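Local coordinates for cocosin 1 acidic chain (Cocos nucifera, PDB 5WPW), which serves as an 11S globulin seed storage protein, a hexameric nutrient reservoir of the coconut and a potential food allergen, at residues Phe183-Leu188 and Glu197-Leu202; Ser309-Thr314 and Phe347-Arg352. The protein carries 2 engineered substitutions. All blocks are in the same frame, centred on the assembly; numbering follows the deposited sequence.

Contact 1 of 2, residues Phe183-Leu188 and Glu197-Leu202; sequences FSTELL and ELARKL
Thr-185 and Arg-200 meet along one flank of a helical hairpin, in which helices 185-192 and 196-202, joined by a tight bend, pack against each other in the helical extension of the N-terminal cupin module. Backbone proximity is the first evidence for the pairing: the CA atoms of Leu-188 and Ala-199 are 6.1 Å apart, which the small alanine permits. Here the Leu-188 CB stands 4.4 Å from the Ala-199 CB, while Leu-188 CD2 reaches the carbonyl oxygen of Ala-199.

The Arg-200 side chain can be followed outward. Its CB leaves the helix without aiming at the partner, but bends at chi2 (-42°) and chi3 (-52°) fold the chain back across the threonine, the two side chains crossing at about a right angle. CG comes within 3.9 Å of the Thr-185 methyl CG2. CD lies 3.4 Å from Thr-185 CG2 and closer still, 3.0 Å, to Thr-185 OG1. Farther out, NE and CZ pass the hydroxyl, CZ lying 3.4 Å from Thr-185 OG1. NH1 then points its N-H at OG1, which sits at the guanidinium edge, near its plane.

Ser-184 N-caps the first helix through a weak bond, Leu-187 N to Ser-184 OG. The separation of Arg-200 NH1 and Thr-185 OG1, 2.3 Å, is too short to be taken literally, although the N-H...O angle of 148° suits a hydrogen bond.

Contact 2 of 2, residues Ser309-Thr314 and Phe347-Arg352; sequences SIMYCT and FAMLER
This is a side-chain contact between two facing β-sheets, Met-311 from strand 309-314 meeting Met-349 and Glu-351 from strand 348-354 in the buried interior of the C-terminal module. The nearest CA atoms, those of Met-311 and Glu-351, are 11.5 Å apart, far beyond the spacing of neighbouring strands in one sheet, so the gap is bridged by side chains alone. Met-311 spans it with an extended start, CG anti to the backbone N (chi1 -173°), but its last torsion is nearly eclipsed (chi3 -15°), which makes the methyl position doubtful. As modelled, the two methionines reach toward each other tip to tip, with Met-311 CE 3.7 Å from Met-349 CE.

The two strands belong to the opposed antiparallel sheets of the C-terminal cupin β-barrel, or jelly roll, and the three side chains meet between them. Val-343 from strand 340-343 touches both methionines, and His-302 from strand 298-304 lies against Met-349.

Glu-351 enters from the opposite direction to Met-311. Its OE2 is tight against the thioether, 3.1 Å from both Met-311 SD and Met-311 CE; with the eclipsed torsion, this leaves the exact placement of the methionine end uncertain, and no bond is implied. That oxygen is buried and has no polar partner in the model, a setting that would probably favour a protonated carboxyl group.

From the N terminus the chain lays down most of its N-terminal cupin barrel before contact 1 and adds strands 212-214 and 251-253 to it afterwards. Contact 1 closes a short loop of eight residues, five of them helical, at the bend between helices 185-192 and 196-202. Contact 2 opens later and brackets 32 residues, including strands 317-323, 329-336 and 340-343, so the two neither nest nor cross. The nearest atoms of contacts 1 and 2 are about 32 Å apart. Contact 1 holds together a peripheral helical extension, contact 2 the two sheets of the second barrel. Between subunits they do come together: Leu-187, on the first helix of contact 1, packs on Leu-350 of a neighbouring subunit.

Contact 1 of 2, residues Phe183-Leu188 and Glu197-Leu202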
loop_
_atom_site.group_PDB
_atom_site.type_symbol
_atom_site.label_atom_id
_atom_site.label_comp_id
_atom_site.label_asym_id
_atom_site.label_seq_id
_atom_site.Cartn_x
_atom_site.Cartn_y
_atom_site.Cartn_z
ATOM N N PHE A 183 24.062 -29.456 -16.881
ATOM C CA PHE A 183 23.078 -30.296 -17.534
ATOM C C PHE A 183 23.765 -31.344 -18.397
ATOM O O PHE A 183 24.865 -31.129 -18.910
ATOM C CB PHE A 183 22.144 -29.457 -18.396
ATOM C CG PHE A 183 21.228 -28.591 -17.609
ATOM C CD1 PHE A 183 20.429 -29.132 -16.625
ATOM C CD2 PHE A 183 21.200 -27.224 -17.823
ATOM C CE1 PHE A 183 19.580 -28.322 -15.886
ATOM C CE2 PHE A 183 20.361 -26.419 -17.093
ATOM C CZ PHE A 183 19.549 -26.969 -16.125
ATOM N N SER A 184 23.106 -32.487 -18.545
ATOM C CA SER A 184 23.614 -33.497 -19.461
ATOM C C SER A 184 23.436 -33.029 -20.901
ATOM O O SER A 184 22.501 -32.298 -21.235
ATOM C CB SER A 184 22.909 -34.832 -19.232
ATOM O OG SER A 184 21.837 -34.998 -20.140
ATOM N N THR A 185 24.365 -33.448 -21.763
ATOM C CA THR A 185 24.341 -32.993 -23.150
ATOM C C THR A 185 23.057 -33.399 -23.861
ATOM O O THR A 185 22.452 -32.584 -24.568
ATOM C CB THR A 185 25.550 -33.539 -23.899
ATOM O OG1 THR A 185 26.746 -33.160 -23.203
ATOM C CG2 THR A 185 25.564 -32.995 -25.323
ATOM N N GLU A 186 22.624 -34.650 -23.690
ATOM C CA GLU A 186 21.445 -35.129 -24.406
ATOM C C GLU A 186 20.186 -34.349 -24.029
ATOM O O GLU A 186 19.374 -34.010 -24.896
ATOM C CB GLU A 186 21.256 -36.625 -24.156
ATOM C CG GLU A 186 21.297 -37.051 -22.696
ATOM C CD GLU A 186 20.878 -38.510 -22.504
ATOM O OE1 GLU A 186 21.758 -39.400 -22.524
ATOM O OE2 GLU A 186 19.663 -38.766 -22.352
ATOM N N LEU A 187 19.991 -34.061 -22.742
ATOM C CA LEU A 187 18.772 -33.350 -22.368
ATOM C C LEU A 187 18.837 -31.889 -22.795
ATOM O O LEU A 187 17.832 -31.317 -23.231
ATOM C CB LEU A 187 18.514 -33.477 -20.866
ATOM C CG LEU A 187 17.371 -34.431 -20.462
ATOM C CD1 LEU A 187 15.999 -33.967 -20.957
ATOM C CD2 LEU A 187 17.638 -35.857 -20.939
ATOM N N LEU A 188 20.024 -31.285 -22.716
ATOM C CA LEU A 188 20.201 -29.922 -23.202
ATOM C C LEU A 188 19.914 -29.830 -24.694
ATOM O O LEU A 188 19.238 -28.900 -25.152
ATOM C CB LEU A 188 21.621 -29.459 -22.880
ATOM C CG LEU A 188 21.911 -27.966 -22.858
ATOM C CD1 LEU A 188 21.023 -27.290 -21.828
ATOM C CD2 LEU A 188 23.381 -27.739 -22.551
ATOM N N GLU A 197 26.393 -31.451 -31.018
ATOM C CA GLU A 197 27.568 -30.597 -31.191
ATOM C C GLU A 197 27.316 -29.188 -30.665
ATOM O O GLU A 197 28.146 -28.617 -29.946
ATOM C CB GLU A 197 27.962 -30.558 -32.669
ATOM C CG GLU A 197 28.799 -29.341 -33.079
ATOM C CD GLU A 197 30.285 -29.533 -32.804
ATOM O OE1 GLU A 197 31.092 -28.689 -33.256
ATOM O OE2 GLU A 197 30.645 -30.530 -32.134
ATOM N N LEU A 198 26.174 -28.609 -31.030
ATOM C CA LEU A 198 25.841 -27.266 -30.579
ATOM C C LEU A 198 25.588 -27.224 -29.074
ATOM O O LEU A 198 26.058 -26.306 -28.389
ATOM C CB LEU A 198 24.629 -26.758 -31.350
ATOM C CG LEU A 198 24.293 -25.289 -31.178
ATOM C CD1 LEU A 198 25.522 -24.436 -31.441
ATOM C CD2 LEU A 198 23.138 -24.917 -32.103
ATOM N N ALA A 199 24.853 -28.202 -28.537
ATOM C CA ALA A 199 24.622 -28.228 -27.097
ATOM C C ALA A 199 25.933 -28.336 -26.328
ATOM O O ALA A 199 26.079 -27.712 -25.270
ATOM C CB ALA A 199 23.673 -29.372 -26.731
ATOM N N ARG A 200 26.915 -29.080 -26.857
ATOM C CA ARG A 200 28.229 -29.129 -26.215
ATOM C C ARG A 200 28.904 -27.771 -26.208
ATOM O O ARG A 200 29.588 -27.425 -25.236
ATOM C CB ARG A 200 29.157 -30.133 -26.907
ATOM C CG ARG A 200 28.965 -31.581 -26.553
ATOM C CD ARG A 200 28.742 -31.825 -25.061
ATOM N NE ARG A 200 29.706 -31.259 -24.111
ATOM C CZ ARG A 200 29.696 -31.573 -22.814
ATOM N NH1 ARG A 200 28.778 -32.405 -22.352
ATOM N NH2 ARG A 200 30.553 -31.035 -21.965
ATOM N N LYS A 201 28.781 -27.020 -27.308
ATOM C CA LYS A 201 29.412 -25.705 -27.363
ATOM C C LYS A 201 28.762 -24.728 -26.383
ATOM O O LYS A 201 29.435 -23.831 -25.860
ATOM C CB LYS A 201 29.376 -25.140 -28.788
ATOM C CG LYS A 201 30.165 -25.980 -29.819
ATOM C CD LYS A 201 29.940 -25.511 -31.273
ATOM C CE LYS A 201 30.689 -24.211 -31.596
ATOM N NZ LYS A 201 32.178 -24.329 -31.521
ATOM N N LEU A 202 27.470 -24.882 -26.113
ATOM C CA LEU A 202 26.845 -24.015 -25.122
ATOM C C LEU A 202 27.450 -24.221 -23.742
ATOM O O LEU A 202 27.497 -23.279 -22.945
ATOM C CB LEU A 202 25.339 -24.246 -25.083
ATOM C CG LEU A 202 24.617 -23.611 -26.264
ATOM C CD1 LEU A 202 23.195 -24.097 -26.293
ATOM C CD2 LEU A 202 24.673 -22.081 -26.217
#

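Contact 2 of 2, residues Ser309-Thr314 and Phe347-Arg352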
loop_
_atom_site.group_PDB
_atom_site.type_symbol
_atom_site.label_atom_id
_atom_site.label_comp_id
_atom_site.label_asym_id
_atom_site.label_seq_id
_atom_site.Cartn_x
_atom_site.Cartn_y
_atom_site.Cartn_z
ATOM N N SER A 309 26.441 2.542 5.494
ATOM C CA SER A 309 26.965 3.296 4.370
ATOM C C SER A 309 28.253 2.637 3.887
ATOM O O SER A 309 29.206 2.475 4.664
ATOM C CB SER A 309 27.210 4.753 4.768
ATOM O OG SER A 309 27.597 5.539 3.657
ATOM N N ILE A 310 28.278 2.260 2.610
ATOM C CA ILE A 310 29.458 1.687 1.968
ATOM C C ILE A 310 30.057 2.793 1.111
ATOM O O ILE A 310 29.545 3.126 0.040
ATOM C CB ILE A 310 29.121 0.442 1.145
ATOM C CG1 ILE A 310 28.533 -0.637 2.049
ATOM C CG2 ILE A 310 30.375 -0.107 0.480
ATOM C CD1 ILE A 310 27.032 -0.666 2.080
ATOM N N MET A 311 31.146 3.377 1.589
ATOM C CA MET A 311 31.709 4.563 0.971
ATOM C C MET A 311 32.929 4.174 0.147
ATOM O O MET A 311 33.828 3.488 0.655
ATOM C CB MET A 311 32.100 5.579 2.037
ATOM C CG MET A 311 32.529 6.907 1.474
ATOM S SD MET A 311 32.900 8.129 2.763
ATOM C CE MET A 311 32.148 7.360 4.176
ATOM N N TYR A 312 32.975 4.644 -1.101
ATOM C CA TYR A 312 34.069 4.372 -2.030
ATOM C C TYR A 312 34.596 5.691 -2.567
ATOM O O TYR A 312 33.829 6.477 -3.129
ATOM C CB TYR A 312 33.595 3.484 -3.187
ATOM C CG TYR A 312 34.663 3.193 -4.212
ATOM C CD1 TYR A 312 35.653 2.260 -3.953
ATOM C CD2 TYR A 312 34.688 3.855 -5.436
ATOM C CE1 TYR A 312 36.632 1.985 -4.879
ATOM C CE2 TYR A 312 35.678 3.586 -6.373
ATOM C CZ TYR A 312 36.636 2.639 -6.084
ATOM O OH TYR A 312 37.629 2.353 -6.982
ATOM N N CYS A 313 35.899 5.935 -2.426
ATOM C CA CYS A 313 36.466 7.209 -2.874
ATOM C C CYS A 313 36.859 7.119 -4.349
ATOM O O CYS A 313 37.632 6.237 -4.746
ATOM C CB CYS A 313 37.656 7.620 -2.013
ATOM S SG CYS A 313 38.492 9.099 -2.656
ATOM N N THR A 314 36.264 7.982 -5.168
ATOM C CA THR A 314 36.503 8.012 -6.606
ATOM C C THR A 314 37.590 9.008 -7.009
ATOM O O THR A 314 37.995 9.018 -8.167
ATOM C CB THR A 314 35.212 8.359 -7.362
ATOM O OG1 THR A 314 34.783 9.679 -7.019
ATOM C CG2 THR A 314 34.073 7.361 -7.020
ATOM N N PHE A 347 26.528 4.932 13.563
ATOM C CA PHE A 347 27.849 5.494 13.876
ATOM C C PHE A 347 27.930 6.933 13.389
ATOM O O PHE A 347 27.444 7.261 12.312
ATOM C CB PHE A 347 28.974 4.689 13.232
ATOM C CG PHE A 347 29.311 3.420 13.964
ATOM C CD1 PHE A 347 28.308 2.663 14.570
ATOM C CD2 PHE A 347 30.620 2.961 14.027
ATOM C CE1 PHE A 347 28.600 1.487 15.244
ATOM C CE2 PHE A 347 30.926 1.764 14.691
ATOM C CZ PHE A 347 29.910 1.023 15.297
ATOM N N ALA A 348 28.555 7.798 14.180
ATOM C CA ALA A 348 28.662 9.199 13.809
ATOM C C ALA A 348 29.923 9.381 12.983
ATOM O O ALA A 348 30.958 8.787 13.281
ATOM C CB ALA A 348 28.701 10.100 15.050
ATOM N N MET A 349 29.832 10.192 11.943
ATOM C CA MET A 349 30.993 10.372 11.089
ATOM C C MET A 349 31.094 11.795 10.564
ATOM O O MET A 349 30.112 12.537 10.464
ATOM C CB MET A 349 30.976 9.385 9.928
ATOM C CG MET A 349 30.075 9.776 8.814
ATOM S SD MET A 349 30.956 9.180 7.361
ATOM C CE MET A 349 29.717 9.406 6.104
ATOM N N LEU A 350 32.317 12.123 10.163
ATOM C CA LEU A 350 32.751 13.465 9.825
ATOM C C LEU A 350 33.793 13.322 8.721
ATOM O O LEU A 350 34.630 12.417 8.792
ATOM C CB LEU A 350 33.334 14.120 11.084
ATOM C CG LEU A 350 34.070 15.438 11.135
ATOM C CD1 LEU A 350 33.933 15.985 12.562
ATOM C CD2 LEU A 350 35.531 15.249 10.754
ATOM N N GLU A 351 33.717 14.176 7.697
ATOM C CA GLU A 351 34.666 14.150 6.585
ATOM C C GLU A 351 35.148 15.559 6.242
ATOM O O GLU A 351 34.360 16.511 6.223
ATOM C CB GLU A 351 34.055 13.537 5.331
ATOM C CG GLU A 351 33.754 12.069 5.473
ATOM C CD GLU A 351 32.576 11.655 4.646
ATOM O OE1 GLU A 351 31.993 12.523 3.957
ATOM O OE2 GLU A 351 32.244 10.458 4.677
ATOM N N ARG A 352 36.440 15.676 5.929
ATOM C CA ARG A 352 37.025 16.941 5.492
ATOM C C ARG A 352 37.941 16.686 4.306
ATOM O O ARG A 352 38.857 15.860 4.388
ATOM C CB ARG A 352 37.791 17.615 6.629
ATOM C CG ARG A 352 38.170 19.047 6.314
ATOM C CD ARG A 352 39.623 19.305 6.654
ATOM N NE ARG A 352 39.791 19.697 8.050
ATOM C CZ ARG A 352 39.566 20.926 8.509
ATOM N NH1 ARG A 352 39.159 21.881 7.678
ATOM N NH2 ARG A 352 39.747 21.200 9.796
#